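Side-chain contacts in N-acetylmuramoyl-L-alanine amidase XlyA (Bacillus subtilis, PDB 3RDR), which hydrolyses the amide link between N-acetylmuramoyl residues and L-amino acids in cell-wall peptidoglycan, here represented by its zinc-binding catalytic domain: residues A[57-60]-A[61-64]; A[83-87]-A[88-92]; A[103-106]-A[107-111]; A[131-134]-A[135-139]. One frame throughout, in Å; residues are numbered along the deposited sequence.

Contact 1 (A[57-60]-A[61-64])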
ATOM      1  N   THR A  57      11.738  -1.164  -5.214  1.00 25.23           N
ATOM      2  CA  THR A  57      10.705  -1.006  -4.190  1.00 23.23           C
ATOM      3  C   THR A  57       9.436  -1.747  -4.607  1.00 20.90           C
ATOM      4  O   THR A  57       9.181  -1.929  -5.796  1.00 19.79           O
ATOM      5  CB  THR A  57      10.371   0.497  -3.959  1.00 24.21           C
ATOM      6  OG1 THR A  57      11.488   1.140  -3.330  1.00 28.00           O
ATOM      7  CG2 THR A  57       9.154   0.654  -3.061  1.00 26.20           C
ATOM      8  N   SER A  58       8.648  -2.184  -3.630  1.00 19.28           N
ATOM      9  CA  SER A  58       7.410  -2.893  -3.934  1.00 18.55           C
ATOM     10  C   SER A  58       6.471  -2.938  -2.741  1.00 17.69           C
ATOM     11  O   SER A  58       6.907  -2.935  -1.590  1.00 19.67           O
ATOM     12  CB  SER A  58       7.707  -4.327  -4.392  1.00 19.47           C
ATOM     13  OG  SER A  58       8.249  -5.095  -3.331  1.00 17.37           O
ATOM     14  N   TRP A  59       5.178  -2.970  -3.035  1.00 17.33           N
ATOM     15  CA  TRP A  59       4.145  -3.035  -2.014  1.00 18.35           C
ATOM     16  C   TRP A  59       3.014  -3.886  -2.584  1.00 19.38           C
ATOM     17  O   TRP A  59       3.043  -4.256  -3.761  1.00 17.36           O
ATOM     18  CB  TRP A  59       3.667  -1.626  -1.636  1.00 17.82           C
ATOM     19  CG  TRP A  59       3.256  -0.812  -2.801  1.00 19.66           C
ATOM     20  CD1 TRP A  59       1.999  -0.693  -3.317  1.00 18.66           C
ATOM     21  CD2 TRP A  59       4.110  -0.015  -3.634  1.00 19.51           C
ATOM     22  NE1 TRP A  59       2.018   0.128  -4.417  1.00 19.52           N
ATOM     23  CE2 TRP A  59       3.300   0.558  -4.634  1.00 18.66           C
ATOM     24  CE3 TRP A  59       5.482   0.270  -3.628  1.00 22.21           C
ATOM     25  CZ2 TRP A  59       3.814   1.404  -5.625  1.00 20.04           C
ATOM     26  CZ3 TRP A  59       5.995   1.114  -4.614  1.00 22.74           C
ATOM     27  CH2 TRP A  59       5.158   1.668  -5.598  1.00 21.09           C
ATOM     28  N   HIS A  60       2.011  -4.179  -1.764  1.00 18.72           N
ATOM     29  CA  HIS A  60       0.922  -5.056  -2.182  1.00 20.42           C
ATOM     30  C   HIS A  60      -0.244  -4.465  -2.969  1.00 20.52           C
ATOM     31  O   HIS A  60      -0.688  -5.062  -3.954  1.00 19.34           O
ATOM     32  CB  HIS A  60       0.394  -5.784  -0.942  1.00 18.61           C
ATOM     33  CG  HIS A  60       1.477  -6.412  -0.123  1.00 19.72           C
ATOM     34  ND1 HIS A  60       1.879  -7.722  -0.293  1.00 21.55           N
ATOM     35  CD2 HIS A  60       2.303  -5.885   0.813  1.00 17.40           C
ATOM     36  CE1 HIS A  60       2.906  -7.972   0.500  1.00 17.40           C
ATOM     37  NE2 HIS A  60       3.184  -6.875   1.181  1.00 21.09           N
ATOM     38  N   PHE A  61      -0.733  -3.304  -2.546  1.00 20.20           N
ATOM     39  CA  PHE A  61      -1.879  -2.672  -3.200  1.00 20.52           C
ATOM     40  C   PHE A  61      -1.699  -1.188  -3.524  1.00 20.53           C
ATOM     41  O   PHE A  61      -1.169  -0.423  -2.713  1.00 19.43           O
ATOM     42  CB  PHE A  61      -3.118  -2.766  -2.301  1.00 20.76           C
ATOM     43  CG  PHE A  61      -3.630  -4.161  -2.068  1.00 21.96           C
ATOM     44  CD1 PHE A  61      -4.365  -4.823  -3.044  1.00 21.88           C
ATOM     45  CD2 PHE A  61      -3.448  -4.779  -0.833  1.00 22.34           C
ATOM     46  CE1 PHE A  61      -4.921  -6.076  -2.791  1.00 22.91           C
ATOM     47  CE2 PHE A  61      -4.001  -6.033  -0.572  1.00 22.58           C
ATOM     48  CZ  PHE A  61      -4.740  -6.680  -1.555  1.00 21.61           C
ATOM     49  N   THR A  62      -2.149  -0.786  -4.706  1.00 19.66           N
ATOM     50  CA  THR A  62      -2.125   0.619  -5.090  1.00 19.18           C
ATOM     51  C   THR A  62      -3.601   0.958  -5.283  1.00 19.80           C
ATOM     52  O   THR A  62      -4.324   0.250  -5.990  1.00 18.93           O
ATOM     53  CB  THR A  62      -1.356   0.883  -6.388  1.00 18.13           C
ATOM     54  OG1 THR A  62       0.018   0.510  -6.213  1.00 18.08           O
ATOM     55  CG2 THR A  62      -1.418   2.380  -6.731  1.00 16.24           C
ATOM     56  N   VAL A  63      -4.044   2.028  -4.636  1.00 18.71           N
ATOM     57  CA  VAL A  63      -5.440   2.444  -4.683  1.00 17.99           C
ATOM     58  C   VAL A  63      -5.646   3.828  -5.294  1.00 18.62           C
ATOM     59  O   VAL A  63      -4.989   4.782  -4.887  1.00 18.74           O
ATOM     60  CB  VAL A  63      -6.038   2.486  -3.240  1.00 18.94           C
ATOM     61  CG1 VAL A  63      -7.537   2.803  -3.291  1.00 18.75           C
ATOM     62  CG2 VAL A  63      -5.784   1.172  -2.516  1.00 16.67           C
ATOM     63  N   ASP A  64      -6.533   3.940  -6.283  1.00 20.94           N
ATOM     64  CA  ASP A  64      -6.852   5.254  -6.842  1.00 23.13           C
ATOM     65  C   ASP A  64      -8.358   5.448  -6.667  1.00 23.22           C
ATOM     66  O   ASP A  64      -9.004   4.635  -5.998  1.00 22.48           O
ATOM     67  CB  ASP A  64      -6.413   5.418  -8.313  1.00 22.75           C
ATOM     68  CG  ASP A  64      -7.101   4.462  -9.264  1.00 25.33           C
ATOM     69  OD1 ASP A  64      -8.307   4.207  -9.097  1.00 27.66           O
ATOM     70  OD2 ASP A  64      -6.429   3.987 -10.207  1.00 24.70           O
TER

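Contact 2 (A[83-87]-A[88-92])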
ATOM      1  N   ASP A  83      12.611  -0.518   6.957  1.00 28.91           N
ATOM      2  CA  ASP A  83      13.144  -0.967   8.236  1.00 27.79           C
ATOM      3  C   ASP A  83      13.870  -2.309   8.123  1.00 28.44           C
ATOM      4  O   ASP A  83      13.843  -3.123   9.043  1.00 28.22           O
ATOM      5  CB  ASP A  83      12.022  -1.041   9.280  1.00 27.26           C
ATOM      6  CG  ASP A  83      10.977  -2.098   8.960  1.00 27.36           C
ATOM      7  OD1 ASP A  83      10.818  -2.466   7.774  1.00 26.08           O
ATOM      8  OD2 ASP A  83      10.300  -2.551   9.908  1.00 26.11           O
ATOM      9  N   GLY A  84      14.529  -2.520   6.986  1.00 28.79           N
ATOM     10  CA  GLY A  84      15.265  -3.753   6.761  1.00 30.17           C
ATOM     11  C   GLY A  84      14.396  -4.996   6.856  1.00 31.32           C
ATOM     12  O   GLY A  84      13.443  -5.164   6.090  1.00 30.99           O
ATOM     13  N   ASN A  85      14.724  -5.867   7.804  1.00 29.98           N
ATOM     14  CA  ASN A  85      13.975  -7.098   8.004  1.00 30.88           C
ATOM     15  C   ASN A  85      13.012  -6.979   9.176  1.00 29.20           C
ATOM     16  O   ASN A  85      12.591  -7.984   9.744  1.00 29.07           O
ATOM     17  CB  ASN A  85      14.934  -8.268   8.225  1.00 32.50           C
ATOM     18  CG  ASN A  85      15.520  -8.790   6.927  1.00 35.11           C
ATOM     19  OD1 ASN A  85      16.642  -9.292   6.895  1.00 36.39           O
ATOM     20  ND2 ASN A  85      14.753  -8.685   5.848  1.00 35.04           N
ATOM     21  N   GLY A  86      12.670  -5.742   9.531  1.00 28.77           N
ATOM     22  CA  GLY A  86      11.739  -5.501  10.620  1.00 25.18           C
ATOM     23  C   GLY A  86      10.324  -5.850  10.190  1.00 25.24           C
ATOM     24  O   GLY A  86      10.100  -6.250   9.048  1.00 25.37           O
ATOM     25  N   SER A  87       9.365  -5.676  11.093  1.00 24.24           N
ATOM     26  CA  SER A  87       7.971  -6.004  10.813  1.00 24.71           C
ATOM     27  C   SER A  87       7.306  -5.201   9.700  1.00 24.05           C
ATOM     28  O   SER A  87       6.331  -5.658   9.105  1.00 22.90           O
ATOM     29  CB  SER A  87       7.148  -5.879  12.095  1.00 24.75           C
ATOM     30  OG  SER A  87       7.619  -6.790  13.071  1.00 28.45           O
ATOM     31  N   GLY A  88       7.817  -4.005   9.427  1.00 24.41           N
ATOM     32  CA  GLY A  88       7.234  -3.198   8.371  1.00 22.49           C
ATOM     33  C   GLY A  88       7.355  -3.930   7.049  1.00 22.94           C
ATOM     34  O   GLY A  88       6.365  -4.179   6.358  1.00 21.42           O
ATOM     35  N   ASN A  89       8.582  -4.285   6.696  1.00 22.28           N
ATOM     36  CA  ASN A  89       8.818  -5.004   5.456  1.00 22.88           C
ATOM     37  C   ASN A  89       8.442  -6.483   5.518  1.00 23.23           C
ATOM     38  O   ASN A  89       7.825  -7.005   4.591  1.00 23.97           O
ATOM     39  CB  ASN A  89      10.284  -4.892   5.038  1.00 20.86           C
ATOM     40  CG  ASN A  89      10.601  -3.565   4.375  1.00 22.61           C
ATOM     41  OD1 ASN A  89       9.735  -2.943   3.754  1.00 23.17           O
ATOM     42  ND2 ASN A  89      11.849  -3.136   4.481  1.00 19.86           N
ATOM     43  N   ARG A  90       8.790  -7.148   6.616  1.00 23.25           N
ATOM     44  CA  ARG A  90       8.540  -8.584   6.747  1.00 23.98           C
ATOM     45  C   ARG A  90       7.234  -9.043   7.391  1.00 24.29           C
ATOM     46  O   ARG A  90       6.952 -10.241   7.414  1.00 24.11           O
ATOM     47  CB  ARG A  90       9.720  -9.233   7.479  1.00 23.03           C
ATOM     48  CG  ARG A  90      11.076  -9.022   6.783  1.00 23.57           C
ATOM     49  CD  ARG A  90      11.153  -9.762   5.448  1.00 22.48           C
ATOM     50  NE  ARG A  90      11.092 -11.214   5.610  1.00 24.69           N
ATOM     51  CZ  ARG A  90      12.128 -11.981   5.953  1.00 25.52           C
ATOM     52  NH1 ARG A  90      13.323 -11.445   6.168  1.00 21.92           N
ATOM     53  NH2 ARG A  90      11.966 -13.291   6.097  1.00 22.12           N
ATOM     54  N   ALA A  91       6.430  -8.119   7.908  1.00 23.66           N
ATOM     55  CA  ALA A  91       5.176  -8.527   8.539  1.00 23.74           C
ATOM     56  C   ALA A  91       4.015  -7.563   8.343  1.00 23.51           C
ATOM     57  O   ALA A  91       3.160  -7.436   9.220  1.00 25.30           O
ATOM     58  CB  ALA A  91       5.394  -8.771  10.039  1.00 23.38           C
ATOM     59  N   SER A  92       3.973  -6.871   7.212  1.00 21.65           N
ATOM     60  CA  SER A  92       2.859  -5.964   6.975  1.00 21.40           C
ATOM     61  C   SER A  92       2.498  -5.896   5.507  1.00 20.29           C
ATOM     62  O   SER A  92       3.322  -6.173   4.633  1.00 19.05           O
ATOM     63  CB  SER A  92       3.168  -4.549   7.494  1.00 20.91           C
ATOM     64  OG  SER A  92       3.871  -3.763   6.540  1.00 21.21           O
TER

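Contact 3 (A[103-106]-A[107-111])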
ATOM      1  N   GLY A 103      -7.557  12.245 -10.685  1.00 31.04           N
ATOM      2  CA  GLY A 103      -8.296  11.420  -9.746  1.00 29.33           C
ATOM      3  C   GLY A 103      -8.777  12.190  -8.532  1.00 30.14           C
ATOM      4  O   GLY A 103      -8.280  13.273  -8.232  1.00 31.48           O
ATOM      5  N   ASP A 104      -9.750  11.624  -7.830  1.00 31.65           N
ATOM      6  CA  ASP A 104     -10.322  12.240  -6.633  1.00 31.22           C
ATOM      7  C   ASP A 104      -9.655  11.617  -5.402  1.00 29.62           C
ATOM      8  O   ASP A 104      -9.892  10.451  -5.088  1.00 29.18           O
ATOM      9  CB  ASP A 104     -11.828  11.966  -6.602  1.00 35.37           C
ATOM     10  CG  ASP A 104     -12.555  12.769  -5.542  1.00 38.24           C
ATOM     11  OD1 ASP A 104     -12.010  12.948  -4.435  1.00 40.06           O
ATOM     12  OD2 ASP A 104     -13.688  13.211  -5.816  1.00 44.11           O
ATOM     13  N   PHE A 105      -8.828  12.386  -4.703  1.00 28.74           N
ATOM     14  CA  PHE A 105      -8.135  11.864  -3.530  1.00 29.81           C
ATOM     15  C   PHE A 105      -9.094  11.401  -2.437  1.00 31.61           C
ATOM     16  O   PHE A 105      -8.851  10.388  -1.772  1.00 31.05           O
ATOM     17  CB  PHE A 105      -7.175  12.913  -2.955  1.00 29.16           C
ATOM     18  CG  PHE A 105      -6.221  12.360  -1.924  1.00 28.70           C
ATOM     19  CD1 PHE A 105      -5.240  11.441  -2.287  1.00 28.81           C
ATOM     20  CD2 PHE A 105      -6.317  12.744  -0.586  1.00 29.82           C
ATOM     21  CE1 PHE A 105      -4.366  10.909  -1.337  1.00 26.24           C
ATOM     22  CE2 PHE A 105      -5.447  12.217   0.375  1.00 28.48           C
ATOM     23  CZ  PHE A 105      -4.469  11.298  -0.003  1.00 29.44           C
ATOM     24  N   ALA A 106     -10.182  12.142  -2.251  1.00 29.85           N
ATOM     25  CA  ALA A 106     -11.165  11.793  -1.233  1.00 30.36           C
ATOM     26  C   ALA A 106     -11.744  10.411  -1.500  1.00 30.16           C
ATOM     27  O   ALA A 106     -11.915   9.615  -0.577  1.00 30.87           O
ATOM     28  CB  ALA A 106     -12.291  12.836  -1.203  1.00 30.95           C
ATOM     29  N   LYS A 107     -12.042  10.136  -2.765  1.00 30.29           N
ATOM     30  CA  LYS A 107     -12.611   8.859  -3.164  1.00 31.56           C
ATOM     31  C   LYS A 107     -11.565   7.745  -3.201  1.00 31.04           C
ATOM     32  O   LYS A 107     -11.907   6.565  -3.150  1.00 31.24           O
ATOM     33  CB  LYS A 107     -13.285   8.999  -4.531  1.00 34.51           C
ATOM     34  CG  LYS A 107     -13.974   7.738  -5.012  1.00 40.39           C
ATOM     35  CD  LYS A 107     -15.389   8.024  -5.512  1.00 44.27           C
ATOM     36  CE  LYS A 107     -15.395   8.933  -6.734  1.00 47.15           C
ATOM     37  NZ  LYS A 107     -16.787   9.211  -7.208  1.00 48.41           N
ATOM     38  N   ALA A 108     -10.293   8.119  -3.304  1.00 29.66           N
ATOM     39  CA  ALA A 108      -9.219   7.133  -3.317  1.00 27.86           C
ATOM     40  C   ALA A 108      -9.010   6.715  -1.869  1.00 26.66           C
ATOM     41  O   ALA A 108      -8.726   5.558  -1.571  1.00 25.14           O
ATOM     42  CB  ALA A 108      -7.941   7.744  -3.876  1.00 24.66           C
ATOM     43  N   THR A 109      -9.161   7.680  -0.969  1.00 29.09           N
ATOM     44  CA  THR A 109      -9.006   7.439   0.455  1.00 29.66           C
ATOM     45  C   THR A 109     -10.130   6.535   0.942  1.00 31.24           C
ATOM     46  O   THR A 109      -9.901   5.621   1.737  1.00 31.90           O
ATOM     47  CB  THR A 109      -9.032   8.761   1.239  1.00 29.13           C
ATOM     48  OG1 THR A 109      -7.866   9.527   0.913  1.00 25.82           O
ATOM     49  CG2 THR A 109      -9.059   8.500   2.737  1.00 27.49           C
ATOM     50  N   ALA A 110     -11.339   6.790   0.454  1.00 32.10           N
ATOM     51  CA  ALA A 110     -12.501   5.997   0.831  1.00 32.84           C
ATOM     52  C   ALA A 110     -12.317   4.559   0.371  1.00 32.98           C
ATOM     53  O   ALA A 110     -12.673   3.620   1.083  1.00 32.87           O
ATOM     54  CB  ALA A 110     -13.761   6.584   0.209  1.00 33.92           C
ATOM     55  N   ASN A 111     -11.768   4.391  -0.830  1.00 32.96           N
ATOM     56  CA  ASN A 111     -11.534   3.059  -1.369  1.00 32.79           C
ATOM     57  C   ASN A 111     -10.473   2.332  -0.550  1.00 31.63           C
ATOM     58  O   ASN A 111     -10.548   1.117  -0.361  1.00 30.91           O
ATOM     59  CB  ASN A 111     -11.093   3.134  -2.835  1.00 33.58           C
ATOM     60  CG  ASN A 111     -12.201   3.620  -3.754  1.00 36.60           C
ATOM     61  OD1 ASN A 111     -13.384   3.442  -3.460  1.00 37.32           O
ATOM     62  ND2 ASN A 111     -11.823   4.218  -4.880  1.00 34.65           N
TER

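Contact 4 (A[131-134]-A[135-139]). With ZN (zinc ion), chain B.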
ATOM      1  N   VAL A 131      -0.855   1.053  10.539  1.00 24.25           N
ATOM      2  CA  VAL A 131       0.093   2.133  10.759  1.00 23.27           C
ATOM      3  C   VAL A 131       0.580   2.857   9.514  1.00 23.54           C
ATOM      4  O   VAL A 131       0.449   2.363   8.392  1.00 22.85           O
ATOM      5  CB  VAL A 131       1.347   1.610  11.490  1.00 23.27           C
ATOM      6  CG1 VAL A 131       0.959   0.974  12.818  1.00 24.32           C
ATOM      7  CG2 VAL A 131       2.071   0.604  10.605  1.00 21.19           C
ATOM      8  N   PRO A 132       1.154   4.055   9.707  1.00 23.75           N
ATOM      9  CA  PRO A 132       1.678   4.848   8.595  1.00 23.17           C
ATOM     10  C   PRO A 132       3.118   4.418   8.370  1.00 23.83           C
ATOM     11  O   PRO A 132       3.774   3.932   9.294  1.00 23.59           O
ATOM     12  CB  PRO A 132       1.591   6.274   9.124  1.00 21.14           C
ATOM     13  CG  PRO A 132       1.922   6.085  10.584  1.00 23.96           C
ATOM     14  CD  PRO A 132       1.105   4.856  10.947  1.00 23.15           C
ATOM     15  N   HIS A 133       3.605   4.587   7.147  1.00 21.84           N
ATOM     16  CA  HIS A 133       4.980   4.242   6.831  1.00 21.46           C
ATOM     17  C   HIS A 133       5.895   4.864   7.887  1.00 23.12           C
ATOM     18  O   HIS A 133       6.868   4.251   8.327  1.00 23.35           O
ATOM     19  CB  HIS A 133       5.343   4.775   5.437  1.00 16.47           C
ATOM     20  CG  HIS A 133       6.770   4.539   5.044  1.00 17.47           C
ATOM     21  ND1 HIS A 133       7.291   4.972   3.845  1.00 16.13           N
ATOM     22  CD2 HIS A 133       7.786   3.915   5.687  1.00 18.08           C
ATOM     23  CE1 HIS A 133       8.562   4.624   3.764  1.00 15.58           C
ATOM     24  NE2 HIS A 133       8.888   3.983   4.870  1.00 17.82           N
ATOM     25  N   LYS A 134       5.563   6.083   8.297  1.00 24.90           N
ATOM     26  CA  LYS A 134       6.358   6.818   9.280  1.00 25.80           C
ATOM     27  C   LYS A 134       6.666   6.015  10.542  1.00 25.76           C
ATOM     28  O   LYS A 134       7.760   6.111  11.095  1.00 25.24           O
ATOM     29  CB  LYS A 134       5.641   8.117   9.663  1.00 24.93           C
ATOM     30  CG  LYS A 134       6.435   9.009  10.603  1.00 25.38           C
ATOM     31  CD  LYS A 134       5.720  10.336  10.836  1.00 26.54           C
ATOM     32  CE  LYS A 134       6.529  11.268  11.746  1.00 26.79           C
ATOM     33  NZ  LYS A 134       5.823  12.572  11.923  1.00 28.73           N
ATOM     34  N   TYR A 135       5.698   5.227  10.989  1.00 27.02           N
ATOM     35  CA  TYR A 135       5.858   4.403  12.182  1.00 29.36           C
ATOM     36  C   TYR A 135       7.125   3.547  12.139  1.00 29.61           C
ATOM     37  O   TYR A 135       7.836   3.423  13.140  1.00 29.35           O
ATOM     38  CB  TYR A 135       4.639   3.496  12.341  1.00 31.03           C
ATOM     39  CG  TYR A 135       4.686   2.602  13.558  1.00 33.93           C
ATOM     40  CD1 TYR A 135       4.548   3.129  14.844  1.00 36.39           C
ATOM     41  CD2 TYR A 135       4.857   1.223  13.425  1.00 35.00           C
ATOM     42  CE1 TYR A 135       4.578   2.302  15.969  1.00 37.12           C
ATOM     43  CE2 TYR A 135       4.889   0.387  14.538  1.00 35.89           C
ATOM     44  CZ  TYR A 135       4.748   0.932  15.805  1.00 38.63           C
ATOM     45  OH  TYR A 135       4.765   0.104  16.904  1.00 39.79           O
ATOM     46  N   TRP A 136       7.407   2.971  10.973  1.00 28.58           N
ATOM     47  CA  TRP A 136       8.573   2.103  10.792  1.00 28.32           C
ATOM     48  C   TRP A 136       9.886   2.817  10.477  1.00 29.80           C
ATOM     49  O   TRP A 136      10.964   2.308  10.785  1.00 30.56           O
ATOM     50  CB  TRP A 136       8.318   1.103   9.656  1.00 25.25           C
ATOM     51  CG  TRP A 136       7.054   0.312   9.774  1.00 23.79           C
ATOM     52  CD1 TRP A 136       5.991   0.333   8.916  1.00 23.51           C
ATOM     53  CD2 TRP A 136       6.731  -0.644  10.790  1.00 24.83           C
ATOM     54  NE1 TRP A 136       5.024  -0.556   9.331  1.00 21.99           N
ATOM     55  CE2 TRP A 136       5.453  -1.169  10.480  1.00 24.38           C
ATOM     56  CE3 TRP A 136       7.397  -1.111  11.933  1.00 25.88           C
ATOM     57  CZ2 TRP A 136       4.828  -2.139  11.273  1.00 24.29           C
ATOM     58  CZ3 TRP A 136       6.774  -2.079  12.725  1.00 25.51           C
ATOM     59  CH2 TRP A 136       5.503  -2.581  12.388  1.00 26.47           C
ATOM     60  N   SER A 137       9.810   3.993   9.866  1.00 31.20           N
ATOM     61  CA  SER A 137      11.034   4.677   9.473  1.00 32.56           C
ATOM     62  C   SER A 137      11.138   6.154   9.825  1.00 31.92           C
ATOM     63  O   SER A 137      12.179   6.761   9.601  1.00 29.75           O
ATOM     64  CB  SER A 137      11.215   4.531   7.963  1.00 33.90           C
ATOM     65  OG  SER A 137      10.143   5.178   7.292  1.00 34.15           O
ATOM     66  N   GLY A 138      10.069   6.736  10.353  1.00 32.59           N
ATOM     67  CA  GLY A 138      10.115   8.146  10.692  1.00 34.18           C
ATOM     68  C   GLY A 138       9.995   9.022   9.457  1.00 35.72           C
ATOM     69  O   GLY A 138      10.052  10.248   9.546  1.00 36.61           O
ATOM     70  N   LYS A 139       9.824   8.394   8.298  1.00 34.64           N
ATOM     71  CA  LYS A 139       9.682   9.137   7.051  1.00 34.76           C
ATOM     72  C   LYS A 139       8.325   9.837   7.040  1.00 33.35           C
ATOM     73  O   LYS A 139       7.353   9.333   7.601  1.00 31.86           O
ATOM     74  CB  LYS A 139       9.799   8.188   5.857  1.00 36.86           C
ATOM     75  CG  LYS A 139       9.737   8.871   4.501  1.00 41.03           C
ATOM     76  CD  LYS A 139      10.077   7.899   3.372  1.00 44.57           C
ATOM     77  CE  LYS A 139      11.528   7.442   3.452  1.00 46.45           C
ATOM     78  NZ  LYS A 139      11.873   6.459   2.383  1.00 49.86           N
TER
HETATM   79 ZN    ZN B 190       5.836   5.478   2.206  1.00 33.73          ZN
HETATM   80  O   HOH W   1      11.634   4.238   4.303  1.00 46.20           O

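Contact 1 (A[57-60]-A[61-64])
Trp59 reaches forward along its own chain to Thr62, three residues on. Its CG sits between the backbone N and the carbonyl carbon (chi1 53°), and this folds the indole forward over the start of strand 61-63. The five-membered edge of the indole does the touching. NE1 gives its hydrogen to Thr62 OG1 at 2.7 Å, in a nearly straight bond with an angle of 165° at the hydrogen. The hydroxyl lies close to the ring plane, so the N-H is met head-on. Beside it, Trp59 CD1 lies 3.2 Å from Phe61 O, also at the ring edge. Thr62 OG1 has a second partner, His71 NE2, and the His71 ring meets the Trp59 ring at a steep angle. The buried hydroxyl is thus held between indole and imidazole. His46 and Leu50 of helix 43-50 also pack on the Trp59 side chain.

His60 takes a different course. Its CB comes within 4.0 Å of Phe61 CD2, but its ring leads away toward Met24, Leu72 and Ile93. The Phe61 ring lies obliquely to the His60 carbonyl carbon, with CG 3.5 Å from His60 C. It packs on Leu115 and Leu119 of helix 105-122.

Backbone bonds join His60 to His71 and Thr62 to Tyr69, while Phe61 pairs with Gly94 and Glu96. The contact therefore marks where a loop enters an inner strand of the mixed sheet, with helices 43-50 and 105-122 packed against it. This is the core of the T7 lysozyme-like amidase fold, about 8 Å from the zinc at the Trp59 side chain.

Contact 2 (A[83-87]-A[88-92])
Asp83 CG stands between the backbone N and the carbonyl carbon (chi1 66°), which swings the carboxylate under the start of helix 87-90 to meet Gly88 and Asn89. The motif is a type II' beta turn, Asp83 to Gly86, running straight into a short helix with Gly86 at its N-cap position. Both carboxylate oxygens are used, each through its syn lone pair. OD2 takes the hydrogen of Gly88 N at 2.9 Å. OD1 takes that of Asn89 N at 3.1 Å. The negative group thus faces the amide end of the helix, which would probably favour it electrostatically.

The Asn89 side chain slides past Asp83 in the opposite direction, and the two flat groups are 66° apart. Asn89 OD1 accepts from the backbone N of His80 and of Ala81, so this amide ties the short helix to the loop residues just before the turn. Arg90 runs alongside Asn85, its CG 3.5 Å from Asn85 O, and makes a cation-pi contact with Tyr22. Its backbone N bonds to Gly86 O at 2.9 Å. On the other side of its amide, Asn89 ND2 gives a hydrogen to Gly84 O at 3.0 Å, with that oxygen exactly in the amide plane.

Contact 3 (A[103-106]-A[107-111])
Asp104 to Ala110 form the first turns of helix 105-122, where Ala108 N bonds to Asp104 O at 3.0 Å and Ala110 N to Ala106 O. Asp104 holds the N-cap position. Its CG is anti to the backbone N (chi1 -170°), and this turns the carboxylate back over the helix start. OD1 accepts from Lys107 N at 3.3 Å, the classic capping bond from the N-cap side chain to the third helical residue. The N-H comes from well above the carboxylate plane. The bond is long, though its angle of 155° is good.

The Lys107 side chain crosses that of Asp104 at about a right angle. Their CB atoms are 3.9 Å apart. The charged ends do not meet, with 5.2 Å between Asp104 OD2 and Lys107 NZ. The Lys107 side chain also touches Asp65, whose OD2 accepts from Asp104 N.

Phe105 and Ala108 turn to the sheet and pack on Ile97. Lys144 makes a cation-pi contact with the Phe105 ring. Phe105 O takes two hydrogens from Thr109, one from the backbone N at 2.8 Å and one from OG1 at 3.0 Å. The two donors come from opposite faces of the carbonyl plane. The same hydroxyl oxygen sits over a face of the Phe105 ring, offset toward the rim, with its nearest ring atom, CE2, 3.7 Å away.

Contact 4 (A[131-134]-A[135-139])
Val131 lies against two aromatic rings, with one methyl for each. CG1 sits over a face of Tyr135, 4.3 Å from the ring centroid and 23° off the normal, a CH-pi contact. CG2 meets the indole of Trp136, coming within 3.4 Å of NE1. The Val131 and Trp136 side chains cross at about a right angle, whereas Val131 and Tyr135 meet at a slant. Trp136 NE1 has its hydrogen-bond partner elsewhere, in Thr30 OG1. Tyr135 CD2 lies over the face of the indole, so the three side chains form one small packed group. Pro132 adds its CD, 4.0 Å from Tyr135 CB.

His133 faces the other way. Its CG is anti to the backbone N (chi1 177°), which carries the imidazole out to the zinc. ND1 binds the metal at 2.2 Å, beside His32 and Cys141. Lys139 CB lies over one face of the ring, and its CD comes to the rim, 3.6 Å from His133 CE1. Its NZ gives a hydrogen to a water at 2.9 Å, and His133 NE2 makes a weak bond to the same water. NE2 also makes a weak bond to Ala81 O.

Lys134 extends away to a salt bridge with Glu140. Gly138, with positive phi, leaves the helical backbone conformation, and its N bonds to Lys134 O.

The two imidazole nitrogens therefore do different work. ND1 coordinates, and NE2 faces a water and a carbonyl that both accept. The zinc bond fixes the ring's direction, and the weak bonds at NE2 add only slightly. The metal would probably polarise that N-H.

Overall arrangement
Contact 1 lies in the core, about 4 Å from the chain centre, while contact 3 is at the surface. Contacts 2 and 4 are partly buried and touch each other, with Gly88 CA 3.4 Å from Trp136 CE2. Contacts 1 and 4 both belong to the mixed sheet, on inner strand 61-63 and outermost strand 130-132. Contact 3 meets contact 1 through Val63 and a probable bond from Asn111 ND2 to Asp64 O. Chemistry follows place: a buried indole-hydroxyl bond in contact 1, carboxylates on helix-start amides in contacts 2 and 3, and metal binding with aromatic packing in contact 4. Contacts 2 and 3 lie on opposite sides of the centre.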